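Local coordinates for tRNA(Phe) 7-((3-amino-3-carboxypropyl)-4-demethylwyosine(37)-N(4))-methyltransferase 1 (Pyrococcus horikoshii, PDB 2IT2), which probably methylates a wybutosine precursor at position 37 of tRNA(Phe), using S-adenosyl-L-methionine as methyl donor, in the biosynthesis of wyosine derivatives, at residues Asp117-Lys120 and Leu121-Ala125; Lys172-Glu175 and Ile176-Gln180. All blocks are in the same frame, centred on the assembly; numbering follows the deposited sequence.

Contact 1 (Asp117-Lys120 and Leu121-Ala125)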
loop_
_atom_site.group_PDB
_atom_site.type_symbol
_atom_site.label_atom_id
_atom_site.label_comp_id
_atom_site.label_asym_id
_atom_site.label_seq_id
_atom_site.Cartn_x
_atom_site.Cartn_y
_atom_site.Cartn_z
ATOM N N ASP B 117 -9.019 -7.219 19.646
ATOM C CA ASP B 117 -7.777 -6.515 19.969
ATOM C C ASP B 117 -7.169 -5.980 18.685
ATOM O O ASP B 117 -6.682 -4.860 18.650
ATOM C CB ASP B 117 -6.766 -7.435 20.668
ATOM C CG ASP B 117 -7.224 -7.866 22.044
ATOM O OD1 ASP B 117 -7.759 -7.009 22.782
ATOM O OD2 ASP B 117 -7.043 -9.054 22.389
ATOM N N ALA B 118 -7.213 -6.784 17.629
ATOM C CA ALA B 118 -6.659 -6.355 16.353
ATOM C C ALA B 118 -7.376 -5.123 15.812
ATOM O O ALA B 118 -6.741 -4.160 15.387
ATOM C CB ALA B 118 -6.742 -7.480 15.354
ATOM N N VAL B 119 -8.706 -5.144 15.815
ATOM C CA VAL B 119 -9.455 -3.998 15.308
ATOM C C VAL B 119 -9.208 -2.737 16.139
ATOM O O VAL B 119 -9.160 -1.628 15.602
ATOM C CB VAL B 119 -10.956 -4.308 15.272
ATOM C CG1 VAL B 119 -11.746 -3.077 14.848
ATOM C CG2 VAL B 119 -11.202 -5.448 14.317
ATOM N N LYS B 120 -9.061 -2.899 17.451
ATOM C CA LYS B 120 -8.783 -1.752 18.299
ATOM C C LYS B 120 -7.455 -1.115 17.898
ATOM O O LYS B 120 -7.348 0.102 17.842
ATOM C CB LYS B 120 -8.704 -2.167 19.760
ATOM C CG LYS B 120 -10.041 -2.447 20.385
ATOM C CD LYS B 120 -9.864 -2.937 21.809
ATOM C CE LYS B 120 -9.077 -1.945 22.669
ATOM N NZ LYS B 120 -9.716 -0.601 22.732
ATOM N N LEU B 121 -6.448 -1.943 17.628
ATOM C CA LEU B 121 -5.128 -1.437 17.247
ATOM C C LEU B 121 -5.153 -0.771 15.876
ATOM O O LEU B 121 -4.525 0.261 15.674
ATOM C CB LEU B 121 -4.098 -2.578 17.251
ATOM C CG LEU B 121 -2.691 -2.278 16.689
ATOM C CD1 LEU B 121 -2.044 -1.144 17.469
ATOM C CD2 LEU B 121 -1.807 -3.523 16.771
ATOM N N VAL B 122 -5.875 -1.371 14.936
ATOM C CA VAL B 122 -5.952 -0.803 13.599
ATOM C C VAL B 122 -6.557 0.588 13.677
ATOM O O VAL B 122 -6.049 1.541 13.086
ATOM C CB VAL B 122 -6.802 -1.677 12.669
ATOM C CG1 VAL B 122 -7.152 -0.898 11.402
ATOM C CG2 VAL B 122 -6.034 -2.938 12.324
ATOM N N ASN B 123 -7.645 0.707 14.423
ATOM C CA ASN B 123 -8.294 1.997 14.551
ATOM C C ASN B 123 -7.395 3.054 15.196
ATOM O O ASN B 123 -7.432 4.221 14.799
ATOM C CB ASN B 123 -9.579 1.846 15.352
ATOM C CG ASN B 123 -10.645 1.065 14.605
ATOM O OD1 ASN B 123 -11.608 0.598 15.213
ATOM N ND2 ASN B 123 -10.491 0.928 13.289
ATOM N N LEU B 124 -6.607 2.647 16.193
ATOM C CA LEU B 124 -5.688 3.556 16.881
ATOM C C LEU B 124 -4.582 3.986 15.923
ATOM O O LEU B 124 -4.227 5.162 15.869
ATOM C CB LEU B 124 -5.062 2.883 18.116
ATOM C CG LEU B 124 -3.949 3.683 18.811
ATOM C CD1 LEU B 124 -4.527 4.970 19.383
ATOM C CD2 LEU B 124 -3.312 2.858 19.917
ATOM N N ALA B 125 -4.042 3.037 15.165
ATOM C CA ALA B 125 -2.971 3.356 14.231
ATOM C C ALA B 125 -3.458 4.354 13.184
ATOM O O ALA B 125 -2.783 5.344 12.903
ATOM C CB ALA B 125 -2.464 2.083 13.573
#
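The flat amide of Asn-123 lies over the backbone of the preceding turn, with the carbonyl and a methyl of Val-119 on one of its faces: the carbonyl Val-119 O stands 3.2 Å from Asn-123 CG, almost perpendicular above it, and the methyl Val-119 CG1 sits 3.7 Å from Asn-123 OD1 on the same face. The two oxygens, Val-119 O and Asn-123 OD1, are both acceptors, so this approach is packing rather than a bond. Polar pairing comes instead at the nitrogen, where Asn-123 ND2 hydrogen-bonds Ser-137 OG of the second subunit, a residue that also packs on Val-119. Val-119 holds CG1 opposite its backbone N (chi1 176°), and Asn-123 turns its CG beside its own N (chi1 -69°). One turn apart, the two side chains run next to each other in the same direction, and these torsions set CG1 beside the amide.

Beneath them, Asn-123 N donates to Val-119 O at 3.0 Å with an N-H...O angle of 167°, one of four successive i to i+4 bonds. Asp-117 O, which receives Leu-121 N at 3.1 Å, also bonds Tyr-48 OH. On the inward side, Val-122 CG2 rests 3.4 Å from Ala-118 O. Ala-118, Leu-121 and Val-122 all touch Val-145 of strand 143-148, and Leu-121 reaches Val-110 of strand 98-112, whereas Lys-120 is exposed. This division marks helix 115-127 as an amphipathic helix, with one aliphatic face laid on the antiparallel sheet and another, at Val-119 and Asn-123, turned to the dimer interface.

Contact 2 (Lys172-Glu175 and Ile176-Gln180)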
loop_
_atom_site.group_PDB
_atom_site.type_symbol
_atom_site.label_atom_id
_atom_site.label_comp_id
_atom_site.label_asym_id
_atom_site.label_seq_id
_atom_site.Cartn_x
_atom_site.Cartn_y
_atom_site.Cartn_z
ATOM N N LYS B 172 15.295 19.311 -5.148
ATOM C CA LYS B 172 13.865 19.345 -4.840
ATOM C C LYS B 172 13.383 17.958 -4.393
ATOM O O LYS B 172 12.589 17.853 -3.462
ATOM C CB LYS B 172 13.054 19.806 -6.059
ATOM C CG LYS B 172 13.372 21.210 -6.550
ATOM C CD LYS B 172 13.051 22.252 -5.496
ATOM C CE LYS B 172 13.340 23.650 -6.001
ATOM N NZ LYS B 172 13.087 24.659 -4.939
ATOM N N ILE B 173 13.861 16.896 -5.040
ATOM C CA ILE B 173 13.465 15.536 -4.674
ATOM C C ILE B 173 13.930 15.204 -3.254
ATOM O O ILE B 173 13.177 14.613 -2.464
ATOM C CB ILE B 173 14.070 14.508 -5.661
ATOM C CG1 ILE B 173 13.444 14.701 -7.042
ATOM C CG2 ILE B 173 13.885 13.082 -5.143
ATOM C CD1 ILE B 173 14.170 13.958 -8.154
ATOM N N VAL B 174 15.167 15.571 -2.929
ATOM C CA VAL B 174 15.697 15.305 -1.592
ATOM C C VAL B 174 14.926 16.079 -0.524
ATOM O O VAL B 174 14.693 15.562 0.570
ATOM C CB VAL B 174 17.199 15.659 -1.511
ATOM C CG1 VAL B 174 17.666 15.734 -0.056
ATOM C CG2 VAL B 174 18.003 14.610 -2.242
ATOM N N GLU B 175 14.522 17.305 -0.846
ATOM C CA GLU B 175 13.756 18.138 0.076
ATOM C C GLU B 175 12.435 17.457 0.430
ATOM O O GLU B 175 12.095 17.322 1.605
ATOM C CB GLU B 175 13.467 19.487 -0.578
ATOM C CG GLU B 175 12.802 20.525 0.289
ATOM C CD GLU B 175 12.387 21.733 -0.534
ATOM O OE1 GLU B 175 13.140 22.112 -1.460
ATOM O OE2 GLU B 175 11.313 22.306 -0.257
ATOM N N ILE B 176 11.687 17.041 -0.585
ATOM C CA ILE B 176 10.407 16.376 -0.355
ATOM C C ILE B 176 10.632 15.058 0.376
ATOM O O ILE B 176 9.899 14.719 1.301
ATOM C CB ILE B 176 9.677 16.121 -1.696
ATOM C CG1 ILE B 176 9.348 17.464 -2.355
ATOM C CG2 ILE B 176 8.404 15.295 -1.472
ATOM C CD1 ILE B 176 8.324 18.292 -1.597
ATOM N N ALA B 177 11.654 14.314 -0.035
ATOM C CA ALA B 177 11.945 13.034 0.598
ATOM C C ALA B 177 12.186 13.214 2.080
ATOM O O ALA B 177 11.689 12.431 2.887
ATOM C CB ALA B 177 13.160 12.391 -0.040
ATOM N N ASN B 178 12.960 14.235 2.437
ATOM C CA ASN B 178 13.256 14.499 3.840
ATOM C C ASN B 178 12.005 14.957 4.586
ATOM O O ASN B 178 11.883 14.694 5.776
ATOM C CB ASN B 178 14.380 15.537 3.988
ATOM C CG ASN B 178 15.756 14.957 3.660
ATOM O OD1 ASN B 178 15.978 13.749 3.765
ATOM N ND2 ASN B 178 16.690 15.825 3.281
ATOM N N ASP B 179 11.090 15.639 3.897
ATOM C CA ASP B 179 9.841 16.073 4.526
ATOM C C ASP B 179 9.006 14.847 4.847
ATOM O O ASP B 179 8.411 14.759 5.915
ATOM C CB ASP B 179 9.038 16.978 3.595
ATOM C CG ASP B 179 9.678 18.321 3.407
ATOM O OD1 ASP B 179 10.441 18.742 4.301
ATOM O OD2 ASP B 179 9.409 18.960 2.372
ATOM N N GLN B 180 8.966 13.895 3.922
ATOM C CA GLN B 180 8.197 12.679 4.136
ATOM C C GLN B 180 8.805 11.875 5.285
ATOM O O GLN B 180 8.087 11.388 6.156
ATOM C CB GLN B 180 8.142 11.849 2.845
ATOM C CG GLN B 180 7.362 12.522 1.715
ATOM C CD GLN B 180 7.379 11.723 0.423
ATOM O OE1 GLN B 180 8.423 11.215 0.013
ATOM N NE2 GLN B 180 6.229 11.622 -0.233
#
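Asp-179 folds back over Glu-175 one turn earlier in the long helix 167-194, a regular alpha-helix that packs against the antiparallel sheet. The face of its carboxylate covers the carbonyl: Asp-179 CG is 3.2 Å from Glu-175 O, which lies nearly perpendicular above the group, and chi1 of -70° brings the group there by setting CG beside the backbone N. The main-chain bond beneath is bent, Asp-179 N to Glu-175 O having an N-H...O angle of 144°. The two acids come near as well, with Glu-175 OE2 4.7 Å from Asp-179 OD2, so each probably makes the other somewhat harder to ionise. An alanine in place of Asp-179 would probably leave Glu-175 O without its cover on this side.

Further round, Ala-177 CB lies 3.3 Å from Ile-173 O, and Ile-176 CG1 lies 3.4 Å from Lys-172 O. Sheet residues hold this inner face: Phe-101 touches Ile-173 and Ala-177, while Met-153 touches Ile-176, Ala-177 and Gln-180. The second subunit adds Gln-98 against Ile-176 and Trp-100 against Gln-180. On the flank, Val-82 N bonds Asn-178 OD1 and so helps fix the amide's rotation; one face of that amide is over Val-174, where Val-174 CG1 meets Asn-178 ND2 at 3.5 Å.

From the N terminus the chain first reaches contact 1 on helix 115-127, then passes through strands 134-138, 143-148, 153-159 and 162-163 before contact 2 on helix 167-194. The contacts stand in series, neither nested nor crossing, and neither closes a loop, since each joins successive turns of one helix. The centres of contact 1 and contact 2 lie about 30 Å apart, and the nearest atoms of contact 1 and contact 2 about 14 Å apart. Strand 98-112 is common ground: Val-110 and Ala-112 meet helix 115-127, Phe-101 and Val-103 helix 167-194. Residues Ile-195 and Leu-198, just beyond helix 167-194, return to Leu-124, and both contacts also touch the second subunit.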